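Local coordinates for protein HMG-CoA Lyase (Bacillus subtilis subsp. subtilis, PDB 1YDO) that is an HMG-CoA lyase of the HMGL-like family, whose members are built on a TIM barrel, at residues V7-V12 with T40-I45; I25-K30 with L59-D64; I31-Q36 with A277-E282; T76-V81 with E97-M102; A205-D210 with S247-T252. All coordinates share one frame; numbering follows the deposited sequence.

Contact 1 (V7-V12 with T40-I45); sequences VTIKEV and TGLSYI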
# COMPACT_ATOMS: atom_id res chain seq x y z
N VAL A 7 0.45 18.00 -7.71
CA VAL A 7 -0.79 17.40 -7.30
C VAL A 7 -1.20 17.87 -5.93
O VAL A 7 -0.43 17.75 -4.98
CB VAL A 7 -0.67 15.88 -7.26
CG1 VAL A 7 -1.81 15.30 -6.44
CG2 VAL A 7 -0.72 15.34 -8.68
N THR A 8 -2.41 18.41 -5.83
CA THR A 8 -2.92 18.91 -4.57
C THR A 8 -3.61 17.84 -3.74
O THR A 8 -4.56 17.20 -4.18
CB THR A 8 -3.91 20.06 -4.81
OG1 THR A 8 -4.47 19.94 -6.11
CG2 THR A 8 -3.19 21.40 -4.70
N ILE A 9 -3.10 17.64 -2.52
CA ILE A 9 -3.65 16.66 -1.60
C ILE A 9 -4.41 17.37 -0.48
O ILE A 9 -3.92 18.34 0.10
CB ILE A 9 -2.56 15.81 -0.93
CG1 ILE A 9 -1.78 16.64 0.05
CG2 ILE A 9 -1.61 15.22 -1.97
CD1 ILE A 9 -1.15 15.82 1.10
N LYS A 10 -5.59 16.86 -0.15
CA LYS A 10 -6.42 17.44 0.89
C LYS A 10 -6.48 16.60 2.17
O LYS A 10 -6.79 15.41 2.13
CB LYS A 10 -7.82 17.67 0.33
CG LYS A 10 -7.79 18.52 -0.94
CD LYS A 10 -9.16 19.08 -1.30
CE LYS A 10 -9.05 20.07 -2.44
NZ LYS A 10 -10.38 20.63 -2.78
N GLU A 11 -6.17 17.22 3.30
CA GLU A 11 -6.20 16.54 4.59
C GLU A 11 -7.62 16.48 5.15
O GLU A 11 -8.30 17.50 5.20
CB GLU A 11 -5.31 17.28 5.58
CG GLU A 11 -5.35 16.69 6.98
CD GLU A 11 -4.80 15.27 7.03
OE1 GLU A 11 -5.31 14.47 7.84
OE2 GLU A 11 -3.86 14.96 6.27
N VAL A 12 -8.07 15.29 5.56
CA VAL A 12 -9.41 15.14 6.14
C VAL A 12 -9.34 14.38 7.46
O VAL A 12 -10.35 13.87 7.95
CB VAL A 12 -10.40 14.40 5.21
CG1 VAL A 12 -10.63 15.20 3.96
CG2 VAL A 12 -9.87 13.01 4.87
N THR A 40 2.05 22.98 7.96
CA THR A 40 2.73 21.78 7.52
C THR A 40 3.04 21.89 6.02
O THR A 40 3.98 21.27 5.51
CB THR A 40 1.85 20.56 7.79
OG1 THR A 40 2.68 19.41 7.92
CG2 THR A 40 0.86 20.35 6.66
N GLY A 41 2.25 22.69 5.33
CA GLY A 41 2.46 22.86 3.91
C GLY A 41 1.16 22.55 3.21
O GLY A 41 0.91 23.00 2.09
N LEU A 42 0.32 21.77 3.87
CA LEU A 42 -0.98 21.44 3.30
C LEU A 42 -1.71 22.76 3.03
O LEU A 42 -1.52 23.73 3.74
CB LEU A 42 -1.78 20.59 4.30
CG LEU A 42 -1.39 19.12 4.44
CD1 LEU A 42 -1.98 18.56 5.71
CD2 LEU A 42 -1.88 18.34 3.23
N SER A 43 -2.56 22.77 2.00
CA SER A 43 -3.31 23.97 1.64
C SER A 43 -4.81 23.76 1.79
O SER A 43 -5.60 24.59 1.33
CB SER A 43 -3.01 24.37 0.20
OG SER A 43 -3.59 23.46 -0.69
N TYR A 44 -5.21 22.65 2.40
CA TYR A 44 -6.63 22.35 2.57
C TYR A 44 -6.80 21.40 3.75
O TYR A 44 -6.11 20.40 3.83
CB TYR A 44 -7.16 21.72 1.30
CG TYR A 44 -8.63 21.44 1.32
CD1 TYR A 44 -9.14 20.33 2.00
CD2 TYR A 44 -9.52 22.25 0.61
CE1 TYR A 44 -10.50 20.03 1.95
CE2 TYR A 44 -10.87 21.95 0.56
CZ TYR A 44 -11.36 20.83 1.23
OH TYR A 44 -12.69 20.50 1.14
N ILE A 45 -7.72 21.73 4.65
CA ILE A 45 -7.93 20.90 5.83
C ILE A 45 -9.37 20.91 6.32
O ILE A 45 -9.88 21.97 6.69
CB ILE A 45 -7.10 21.42 7.00
CG1 ILE A 45 -5.64 21.53 6.62
CG2 ILE A 45 -7.29 20.50 8.18
CD1 ILE A 45 -4.78 21.99 7.78
O HOH W 1 -1.72 20.63 -0.01

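Contact 2 (I25-K30 with L59-D64); sequences IATEDK and LRDAID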
# COMPACT_ATOMS: atom_id res chain seq x y z
N ILE A 25 -10.86 12.91 21.56
CA ILE A 25 -9.70 13.76 21.67
C ILE A 25 -10.15 15.08 22.27
O ILE A 25 -11.07 15.72 21.76
CB ILE A 25 -9.09 14.06 20.29
CG1 ILE A 25 -8.59 12.76 19.65
CG2 ILE A 25 -7.96 15.10 20.42
CD1 ILE A 25 -7.49 12.09 20.44
N ALA A 26 -9.51 15.47 23.37
CA ALA A 26 -9.87 16.71 24.03
C ALA A 26 -10.01 17.81 22.99
O ALA A 26 -9.18 17.93 22.09
CB ALA A 26 -8.82 17.08 25.04
N THR A 27 -11.07 18.59 23.14
CA THR A 27 -11.35 19.69 22.24
C THR A 27 -10.09 20.53 22.03
O THR A 27 -9.80 20.93 20.90
CB THR A 27 -12.50 20.55 22.80
OG1 THR A 27 -12.74 21.68 21.95
CG2 THR A 27 -12.18 21.01 24.22
N GLU A 28 -9.34 20.79 23.09
CA GLU A 28 -8.13 21.60 22.93
C GLU A 28 -7.10 20.91 22.06
O GLU A 28 -6.62 21.49 21.09
CB GLU A 28 -7.52 21.93 24.30
CG GLU A 28 -8.41 22.81 25.17
CD GLU A 28 -8.90 24.06 24.43
OE1 GLU A 28 -8.04 24.86 23.98
OE2 GLU A 28 -10.13 24.22 24.29
N ASP A 29 -6.78 19.67 22.40
CA ASP A 29 -5.80 18.89 21.64
C ASP A 29 -6.10 18.92 20.15
O ASP A 29 -5.19 18.99 19.33
CB ASP A 29 -5.80 17.43 22.12
CG ASP A 29 -5.18 17.27 23.48
OD1 ASP A 29 -5.31 16.18 24.07
OD2 ASP A 29 -4.56 18.25 23.96
N LYS A 30 -7.37 18.84 19.79
CA LYS A 30 -7.73 18.87 18.38
C LYS A 30 -7.11 20.13 17.79
O LYS A 30 -6.40 20.07 16.79
CB LYS A 30 -9.25 18.93 18.19
CG LYS A 30 -9.99 17.62 18.45
CD LYS A 30 -11.42 17.75 17.91
CE LYS A 30 -12.29 16.50 18.12
NZ LYS A 30 -12.71 16.28 19.54
N LEU A 59 -17.04 14.54 17.50
CA LEU A 59 -16.79 15.87 16.98
C LEU A 59 -17.89 16.83 17.41
O LEU A 59 -18.34 17.67 16.62
CB LEU A 59 -16.69 15.80 15.45
CG LEU A 59 -15.48 15.06 14.86
CD1 LEU A 59 -15.63 14.97 13.34
CD2 LEU A 59 -14.19 15.79 15.22
N ARG A 60 -18.33 16.72 18.66
CA ARG A 60 -19.37 17.61 19.16
C ARG A 60 -18.85 19.02 19.36
O ARG A 60 -19.64 19.96 19.50
CB ARG A 60 -19.94 17.07 20.47
CG ARG A 60 -18.91 16.57 21.46
CD ARG A 60 -19.59 15.78 22.57
NE ARG A 60 -18.65 15.01 23.41
CZ ARG A 60 -17.88 15.53 24.38
NH1 ARG A 60 -17.91 16.83 24.65
NH2 ARG A 60 -17.07 14.73 25.07
N ASP A 61 -17.53 19.17 19.34
CA ASP A 61 -16.90 20.47 19.53
C ASP A 61 -16.59 21.18 18.22
O ASP A 61 -15.67 21.99 18.16
CB ASP A 61 -15.63 20.33 20.37
CG ASP A 61 -14.66 19.29 19.81
OD1 ASP A 61 -13.69 18.97 20.52
OD2 ASP A 61 -14.87 18.82 18.67
N ALA A 62 -17.37 20.87 17.19
CA ALA A 62 -17.14 21.47 15.89
C ALA A 62 -17.04 23.00 15.93
O ALA A 62 -16.02 23.57 15.54
CB ALA A 62 -18.25 21.06 14.92
N ILE A 63 -18.10 23.65 16.40
CA ILE A 63 -18.13 25.11 16.46
C ILE A 63 -16.99 25.68 17.31
O ILE A 63 -16.46 26.75 17.01
CB ILE A 63 -19.48 25.62 17.01
CG1 ILE A 63 -19.96 24.73 18.17
CG2 ILE A 63 -20.50 25.67 15.89
CD1 ILE A 63 -20.46 23.35 17.76
N ASP A 64 -16.61 24.96 18.36
CA ASP A 64 -15.53 25.39 19.23
C ASP A 64 -14.17 25.30 18.53
O ASP A 64 -13.35 26.23 18.60
CB ASP A 64 -15.50 24.55 20.51
CG ASP A 64 -16.69 24.82 21.43
OD1 ASP A 64 -16.86 25.97 21.89
OD2 ASP A 64 -17.47 23.88 21.69

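Contact 3 (I31-Q36 with A277-E282); sequences ITWINQ and AKWIEE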
# COMPACT_ATOMS: atom_id res chain seq x y z
N ILE A 31 -7.36 21.27 18.43
CA ILE A 31 -6.83 22.54 17.98
C ILE A 31 -5.31 22.48 17.87
O ILE A 31 -4.74 22.82 16.84
CB ILE A 31 -7.20 23.66 18.96
CG1 ILE A 31 -8.72 23.72 19.08
CG2 ILE A 31 -6.65 24.99 18.46
CD1 ILE A 31 -9.19 24.67 20.14
N THR A 32 -4.67 22.04 18.94
CA THR A 32 -3.22 21.95 18.94
C THR A 32 -2.69 21.14 17.76
O THR A 32 -1.66 21.49 17.18
CB THR A 32 -2.72 21.30 20.22
OG1 THR A 32 -3.41 21.86 21.35
CG2 THR A 32 -1.25 21.53 20.35
N TRP A 33 -3.41 20.07 17.40
CA TRP A 33 -3.00 19.20 16.29
C TRP A 33 -3.27 19.81 14.93
O TRP A 33 -2.47 19.64 14.00
CB TRP A 33 -3.72 17.85 16.38
CG TRP A 33 -3.30 16.90 15.32
CD1 TRP A 33 -2.04 16.51 15.02
CD2 TRP A 33 -4.17 16.15 14.47
NE1 TRP A 33 -2.06 15.56 14.03
CE2 TRP A 33 -3.36 15.32 13.68
CE3 TRP A 33 -5.56 16.10 14.31
CZ2 TRP A 33 -3.89 14.45 12.73
CZ3 TRP A 33 -6.09 15.22 13.37
CH2 TRP A 33 -5.25 14.41 12.59
N ILE A 34 -4.41 20.48 14.82
CA ILE A 34 -4.80 21.13 13.57
C ILE A 34 -3.88 22.30 13.30
O ILE A 34 -3.65 22.68 12.15
CB ILE A 34 -6.26 21.62 13.63
CG1 ILE A 34 -7.20 20.41 13.80
CG2 ILE A 34 -6.62 22.38 12.36
CD1 ILE A 34 -8.68 20.76 13.78
N ASN A 35 -3.33 22.87 14.38
CA ASN A 35 -2.40 23.98 14.25
C ASN A 35 -1.15 23.49 13.56
O ASN A 35 -0.67 24.10 12.61
CB ASN A 35 -2.07 24.56 15.62
CG ASN A 35 -3.17 25.46 16.14
OD1 ASN A 35 -3.14 25.85 17.31
ND2 ASN A 35 -4.13 25.80 15.27
N GLN A 36 -0.64 22.36 14.04
CA GLN A 36 0.54 21.77 13.44
C GLN A 36 0.26 21.58 11.95
O GLN A 36 1.01 22.04 11.08
CB GLN A 36 0.82 20.42 14.09
CG GLN A 36 0.91 20.48 15.60
CD GLN A 36 1.15 19.11 16.22
OE1 GLN A 36 1.91 18.29 15.69
NE2 GLN A 36 0.52 18.86 17.37
N ALA A 277 1.83 13.50 12.64
CA ALA A 277 1.19 12.19 12.70
C ALA A 277 1.54 11.51 14.01
O ALA A 277 0.67 10.95 14.68
CB ALA A 277 1.64 11.32 11.53
N LYS A 278 2.81 11.57 14.37
CA LYS A 278 3.25 10.94 15.61
C LYS A 278 2.52 11.53 16.81
O LYS A 278 2.14 10.82 17.73
CB LYS A 278 4.75 11.12 15.79
CG LYS A 278 5.32 10.41 17.00
CD LYS A 278 6.81 10.66 17.12
CE LYS A 278 7.37 10.03 18.39
NZ LYS A 278 8.83 10.29 18.57
N TRP A 279 2.31 12.84 16.78
CA TRP A 279 1.65 13.52 17.87
C TRP A 279 0.33 12.85 18.24
O TRP A 279 0.20 12.32 19.34
CB TRP A 279 1.40 14.97 17.51
CG TRP A 279 1.19 15.83 18.70
CD1 TRP A 279 2.16 16.33 19.52
CD2 TRP A 279 -0.06 16.26 19.25
NE1 TRP A 279 1.59 17.04 20.54
CE2 TRP A 279 0.23 17.01 20.40
CE3 TRP A 279 -1.40 16.07 18.87
CZ2 TRP A 279 -0.78 17.59 21.19
CZ3 TRP A 279 -2.40 16.64 19.66
CH2 TRP A 279 -2.08 17.39 20.80
N ILE A 280 -0.64 12.90 17.34
CA ILE A 280 -1.95 12.28 17.58
C ILE A 280 -1.84 10.81 17.92
O ILE A 280 -2.60 10.30 18.73
CB ILE A 280 -2.84 12.34 16.36
CG1 ILE A 280 -1.98 12.65 15.15
CG2 ILE A 280 -3.98 13.33 16.58
CD1 ILE A 280 -2.43 11.96 13.90
N GLU A 281 -0.90 10.11 17.28
CA GLU A 281 -0.72 8.71 17.57
C GLU A 281 -0.50 8.54 19.06
O GLU A 281 -1.00 7.60 19.68
CB GLU A 281 0.48 8.15 16.82
CG GLU A 281 0.36 6.66 16.53
CD GLU A 281 1.70 6.00 16.33
OE1 GLU A 281 1.72 4.89 15.76
OE2 GLU A 281 2.73 6.59 16.74
N GLU A 282 0.25 9.46 19.65
CA GLU A 282 0.53 9.41 21.08
C GLU A 282 -0.71 9.78 21.86
O GLU A 282 -0.97 9.21 22.91
CB GLU A 282 1.69 10.34 21.43
CG GLU A 282 3.04 9.82 20.95
CD GLU A 282 4.15 10.86 20.97
OE1 GLU A 282 5.30 10.49 20.65
OE2 GLU A 282 3.87 12.04 21.29

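Contact 4 (T76-V81 with E97-M102); sequences TYAALV and EACVFM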
# COMPACT_ATOMS: atom_id res chain seq x y z
N THR A 76 -6.98 26.45 3.02
CA THR A 76 -8.42 26.43 2.87
C THR A 76 -9.00 25.53 3.96
O THR A 76 -8.82 24.32 3.93
CB THR A 76 -8.82 25.89 1.48
OG1 THR A 76 -8.12 26.62 0.47
CG2 THR A 76 -10.31 26.06 1.25
N TYR A 77 -9.69 26.13 4.94
CA TYR A 77 -10.30 25.36 6.02
C TYR A 77 -11.75 25.03 5.67
O TYR A 77 -12.59 25.90 5.50
CB TYR A 77 -10.23 26.16 7.33
CG TYR A 77 -8.80 26.39 7.79
CD1 TYR A 77 -8.16 25.48 8.63
CD2 TYR A 77 -8.08 27.49 7.34
CE1 TYR A 77 -6.83 25.66 9.01
CE2 TYR A 77 -6.75 27.69 7.71
CZ TYR A 77 -6.13 26.76 8.54
OH TYR A 77 -4.81 26.93 8.86
N ALA A 78 -12.02 23.73 5.53
CA ALA A 78 -13.35 23.27 5.16
C ALA A 78 -13.99 22.44 6.27
O ALA A 78 -13.31 21.96 7.18
CB ALA A 78 -13.27 22.46 3.86
N ALA A 79 -15.30 22.27 6.17
CA ALA A 79 -16.03 21.48 7.14
C ALA A 79 -17.17 20.76 6.44
O ALA A 79 -17.67 21.21 5.41
CB ALA A 79 -16.56 22.36 8.21
N LEU A 80 -17.57 19.63 6.99
CA LEU A 80 -18.65 18.90 6.40
C LEU A 80 -19.95 19.61 6.76
O LEU A 80 -20.16 19.96 7.91
CB LEU A 80 -18.68 17.49 6.94
CG LEU A 80 -19.37 16.49 6.01
CD1 LEU A 80 -18.52 16.30 4.77
CD2 LEU A 80 -19.55 15.19 6.74
N VAL A 81 -20.83 19.84 5.78
CA VAL A 81 -22.10 20.49 6.06
C VAL A 81 -23.25 19.62 5.60
O VAL A 81 -23.46 19.42 4.42
CB VAL A 81 -22.19 21.86 5.37
CG1 VAL A 81 -23.55 22.52 5.65
CG2 VAL A 81 -21.07 22.74 5.86
N GLU A 97 -14.67 26.65 3.05
CA GLU A 97 -15.37 25.78 2.11
C GLU A 97 -16.26 24.76 2.80
O GLU A 97 -15.88 24.13 3.78
CB GLU A 97 -14.36 25.07 1.18
CG GLU A 97 -14.97 23.98 0.30
CD GLU A 97 -14.12 23.62 -0.92
OE1 GLU A 97 -14.05 24.45 -1.86
OE2 GLU A 97 -13.54 22.52 -0.94
N ALA A 98 -17.45 24.60 2.25
CA ALA A 98 -18.40 23.66 2.78
C ALA A 98 -18.42 22.43 1.90
O ALA A 98 -18.42 22.54 0.69
CB ALA A 98 -19.78 24.29 2.82
N CYS A 99 -18.45 21.25 2.50
CA CYS A 99 -18.47 20.03 1.70
C CYS A 99 -19.75 19.27 1.91
O CYS A 99 -19.96 18.68 2.96
CB CYS A 99 -17.31 19.12 2.10
SG CYS A 99 -15.71 19.94 2.31
N VAL A 100 -20.62 19.26 0.91
CA VAL A 100 -21.83 18.49 1.07
C VAL A 100 -21.50 17.02 0.80
O VAL A 100 -20.39 16.70 0.38
CB VAL A 100 -22.91 18.95 0.10
CG1 VAL A 100 -23.37 20.34 0.49
CG2 VAL A 100 -22.37 18.92 -1.32
N PHE A 101 -22.46 16.13 1.03
CA PHE A 101 -22.21 14.72 0.81
C PHE A 101 -23.46 13.91 0.62
O PHE A 101 -24.55 14.31 1.03
CB PHE A 101 -21.42 14.11 1.97
CG PHE A 101 -22.08 14.29 3.30
CD1 PHE A 101 -21.96 15.49 3.99
CD2 PHE A 101 -22.85 13.27 3.86
CE1 PHE A 101 -22.61 15.69 5.21
CE2 PHE A 101 -23.50 13.46 5.08
CZ PHE A 101 -23.38 14.67 5.76
N MSE A 102 -23.29 12.75 -0.00
CA MSE A 102 -24.38 11.82 -0.24
C MSE A 102 -23.80 10.55 -0.81
O MSE A 102 -22.63 10.51 -1.19
CB MSE A 102 -25.40 12.41 -1.21
CG MSE A 102 -24.91 12.50 -2.64
SE MSE A 102 -26.33 13.07 -3.82
CE MSE A 102 -27.29 11.38 -3.97

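Contact 5 (A205-D210 with S247-T252); sequences ALHFHD and SGNAAT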
# COMPACT_ATOMS: atom_id res chain seq x y z
N ALA A 205 -11.82 14.86 -7.53
CA ALA A 205 -10.88 14.41 -6.51
C ALA A 205 -11.16 12.96 -6.14
O ALA A 205 -12.26 12.45 -6.38
CB ALA A 205 -10.98 15.28 -5.30
N LEU A 206 -10.16 12.31 -5.55
CA LEU A 206 -10.31 10.94 -5.14
C LEU A 206 -10.04 10.70 -3.66
O LEU A 206 -9.04 11.17 -3.12
CB LEU A 206 -9.43 10.04 -5.99
CG LEU A 206 -9.95 9.83 -7.40
CD1 LEU A 206 -8.98 8.93 -8.15
CD2 LEU A 206 -11.33 9.21 -7.38
N HIS A 207 -10.94 9.98 -3.02
CA HIS A 207 -10.81 9.66 -1.62
C HIS A 207 -10.74 8.13 -1.52
O HIS A 207 -11.77 7.48 -1.49
CB HIS A 207 -12.02 10.19 -0.85
CG HIS A 207 -11.84 10.18 0.64
ND1 HIS A 207 -12.81 10.64 1.51
CD2 HIS A 207 -10.81 9.77 1.42
CE1 HIS A 207 -12.38 10.52 2.76
NE2 HIS A 207 -11.17 10.00 2.73
N PHE A 208 -9.54 7.58 -1.49
CA PHE A 208 -9.38 6.14 -1.38
C PHE A 208 -9.20 5.65 0.06
O PHE A 208 -8.62 6.35 0.91
CB PHE A 208 -8.18 5.67 -2.20
CG PHE A 208 -8.40 5.76 -3.68
CD1 PHE A 208 -9.43 5.05 -4.29
CD2 PHE A 208 -7.58 6.57 -4.46
CE1 PHE A 208 -9.65 5.14 -5.66
CE2 PHE A 208 -7.78 6.67 -5.83
CZ PHE A 208 -8.82 5.95 -6.44
N HIS A 209 -9.68 4.45 0.34
CA HIS A 209 -9.54 3.83 1.66
C HIS A 209 -8.67 2.59 1.47
O HIS A 209 -9.07 1.67 0.77
CB HIS A 209 -10.91 3.42 2.21
CG HIS A 209 -11.66 4.54 2.86
ND1 HIS A 209 -12.95 4.41 3.31
CD2 HIS A 209 -11.29 5.82 3.14
CE1 HIS A 209 -13.35 5.56 3.84
NE2 HIS A 209 -12.36 6.43 3.74
N ASP A 210 -7.49 2.53 2.08
CA ASP A 210 -6.71 1.32 1.85
C ASP A 210 -6.99 0.24 2.87
O ASP A 210 -6.08 -0.31 3.48
CB ASP A 210 -5.20 1.59 1.75
CG ASP A 210 -4.60 2.05 3.04
OD1 ASP A 210 -5.21 2.94 3.67
OD2 ASP A 210 -3.52 1.53 3.42
N SER A 247 -7.36 -0.45 8.68
CA SER A 247 -7.14 0.96 8.34
C SER A 247 -8.24 1.55 7.46
O SER A 247 -8.96 0.81 6.78
CB SER A 247 -5.77 1.14 7.66
OG SER A 247 -5.52 0.12 6.73
N GLY A 248 -8.36 2.87 7.49
CA GLY A 248 -9.38 3.54 6.70
C GLY A 248 -8.81 4.20 5.46
O GLY A 248 -8.46 3.51 4.50
N ASN A 249 -8.70 5.52 5.48
CA ASN A 249 -8.15 6.24 4.34
C ASN A 249 -6.64 6.13 4.31
O ASN A 249 -5.99 5.84 5.31
CB ASN A 249 -8.55 7.71 4.38
CG ASN A 249 -9.24 8.08 5.66
OD1 ASN A 249 -8.69 7.89 6.75
ND2 ASN A 249 -10.45 8.63 5.55
N ALA A 250 -6.09 6.39 3.13
CA ALA A 250 -4.65 6.33 2.94
C ALA A 250 -3.95 7.36 3.81
O ALA A 250 -4.43 8.48 3.95
CB ALA A 250 -4.32 6.57 1.48
N ALA A 251 -2.82 6.97 4.37
CA ALA A 251 -2.04 7.85 5.22
C ALA A 251 -1.48 9.01 4.41
O ALA A 251 -0.70 8.81 3.49
CB ALA A 251 -0.92 7.08 5.85
N THR A 252 -1.88 10.23 4.76
CA THR A 252 -1.41 11.41 4.05
C THR A 252 0.09 11.40 3.80
O THR A 252 0.52 11.68 2.70
CB THR A 252 -1.73 12.69 4.83
OG1 THR A 252 -3.15 12.78 5.01
CG2 THR A 252 -1.25 13.91 4.06

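Contact 1 (V7-V12 with T40-I45)
L42 opens the second segment's part in this contact by splitting its two methyls between two residues of strand 8-11. CD2 meets I9 CD1 at 3.4 Å, the two side chains crossing at about a right angle, while L42 CD1 rests 3.6 Å from E11 CB. At S43 the side chain plays little part; instead a water bridges the backbones, accepting from S43 N (3.1 Å) and donating to I9 O. Y44 makes the largest share of any one residue. With its CG anti to the backbone N (chi1 -176°), the ring is laid beneath the extended chain of K10. K10 CD stands over the middle of the face, 3.4 Å from the ring centroid, and NZ runs on to an off-centre cation-pi position 4.1 Å from the same centroid. The ammonium is also drawn to E173 in a salt bridge, and Y44 OH bonds to E97. The backbones are tied where E11 N donates to Y44 O (3.2 Å). I45 follows with a CA-H...O contact to E11 O, one residue further along. The carboxylate of E11 is itself held by backbone N-H groups of G13 and A234. Such a seam between the first and second strands, joined in the chain through helix 27-38, is characteristic of the closed parallel barrel of the TIM fold.

Contact 2 (I25-K30 with L59-D64)
K30 and D61 approach from opposite directions and form a salt bridge between the start of helix 27-38 and the turn that leads into helix 62-68. The extended lysine chain bends only at its last torsion (chi4 72°), and that bend brings NZ to 3.0 Å from D61 OD1. The ammonium arrives on the syn side of this oxygen, 21° out of the carboxylate plane; its second bond, to D61 OD2 at 3.4 Å, is weak. Two backbone oxygens also accept from the nitrogen. I25 O, just ahead of the helix, receives NZ at 2.8 Å in its carbonyl plane, and A58 O, next to the other segment, receives it as well. The lysine thus ties together I25, which precedes its own helix, the acid and A58. Apolar contact accompanies the charge: K30 CE lies 3.5 Å from L59 CD2, and the side chain also packs on W24. T27 flanks the acid from the helix side, with OG1 3.6 Å from D61 CB. D61 occupies the N-cap position of helix 62-68 but makes no capping bond with its side chain, the carboxylate being turned toward K30 instead. Within the segments, K30 N bonds to A26 O (3.1 Å) in the first helical turn, whereas A62 N reaches L59 O only weakly across a type I turn. Gathered round a buried lysine, a carboxylate and two carbonyl oxygens would probably stabilise its positive charge, offsetting the cost of removing the ammonium from water.

Contact 3 (I31-Q36 with A277-E282)
The amide of Q36 stands upright on the indole of W279, the two planes 87° apart, with NE2 about 3.2 Å above the ring and displaced toward its rim. This unusual amide-on-aromatic contact forms between two nearly antiparallel helices on the outside of the TIM barrel: helix 27-38, which connects strands 8-11 and 44-49, and helix 270-284 near the end of the chain. Their short segments run at 165° to one another, with axes 10.3 Å apart at closest approach, a spacing filled by large side chains. Extended beyond CG, the Q36 chain reaches across the gap, and a weak bond from NE2 to T32 O, one turn earlier in the same helix, helps to fix the amide's direction. T32 reaches the far end of the W279 indole, where its CB lies 4.0 Å from CH2. The two tryptophans, W33 and W279, have planes only 10° apart but are slid so far that they barely overlap; the five-membered ring of W33 and the six-membered ring of W279 have centroids 5.9 Å apart. The contact is made more by W33 CB, 3.7 Å from W279 CZ3, than by stacking. W33 keeps its indole N-H bonded to A276 O, just before the other segment, and packs also on P14, A234 and L237 toward the barrel. I280 takes up one face of this indole, and its CG2 methyl sits over that face in a CH-pi contact, 3.6 Å from the centroid of the five-membered ring.

Contact 4 (T76-V81 with E97-M102)
L80 and F101 are brought together by different first torsions: L80 has CG anti to its own N (chi1 -156°), whereas F101 swings CG between N and the carbonyl carbon (chi1 56°). The leucine thereby crosses the phenylalanine at about a right angle, with L80 CG 3.4 Å from F101 CE1 and CD2 close to F101 CE1 and CD1 as well. C99 O lies in the plane of that ring, at its edge. Beneath the side chains, strands 76-80 and 97-103 pair in parallel register, the axes of these short segments 4.8 Å apart and turned 31° to each other, which reflects the strong twist of a barrel. The hydrogen bonds alternate between the strands: E97 N donates to Y77 O at 3.3 Å, C99 N to A79 O at 3.0 Å, and V81 N to C99 O at 3.2 Å; A79 N also points to E97 O, though the place of that oxygen is less sure. One face of the ladder bears A78, L80, E97 and C99. There A78 CB touches C99 SG at 3.8 Å, small groups side by side facing the barrel interior near R139. A79 and A98 look to the other face, where V81 CG2 packs 3.6 Å from A98 CB and neighbouring V100 meets helix 117-133. This is the strand pair of a beta-alpha-beta unit with helix 84-93 as its connection. Its chemistry implies a core held by backbone bonds and hydrophobic fit, with the carboxylate of E97 bonded by T137 and Y44 of other strands and Y77 OH by S38 and E72.

Contact 5 (A205-D210 with S247-T252)
H207 and N249 supply the main polar link: N249 ND2 donates to H207 NE2 at 3.2 Å, with an N-H...N angle of 152°. Imidazole and amide are nearly coplanar, yet the bond leaves each plane by about 20°, as if the two flat groups were stepped rather than exactly level. The histidine reaches this place with CG anti to the backbone N. Two further hydrogen bonds, both weak, join the segments: A250 N to F208 O at 3.4 Å, and S247 OG to D210 O at 3.3 Å. Among the van der Waals contacts, H209 CD2 lies 3.4 Å from N249 CA. The H209 ring runs beside the N249 side chain in the same direction, but their planes are 81° apart; ND1 of this histidine bonds to T179 O. A CA-H...O contact from N249 to F208 O adds to the seam. The other subunit comes near, with R291 of that chain in a long, weak ion pair with D210. In the barrel, the loop beyond strand 204-207 thus meets the loop leading into helix 252-261; D16 of helix 13-17 touches H207, H209 and N249, and helix 215-225 packs against F208, D210 and A250.

Overall arrangement
The five contacts sample one TIM barrel from its strands outward. Contacts 1 and 4, with centres 14 Å apart, are joined as neighbouring strands, S43 O lying 2.9 Å from T76 N in a probable hydrogen bond. Contact 1 also meets contact 5, 13 Å away between centres, where E11 OE2 approaches T252 OG1 to 2.6 Å. Contacts 2 and 3 share helix 27-38 on the outer layer, their centres 13 Å apart; the centres of contacts 3 and 5 are 19 Å apart. Contact 5 lies just beyond the C-terminal end of strand 204-207, the end of the barrel where TIM-barrel enzymes generally place their active sites.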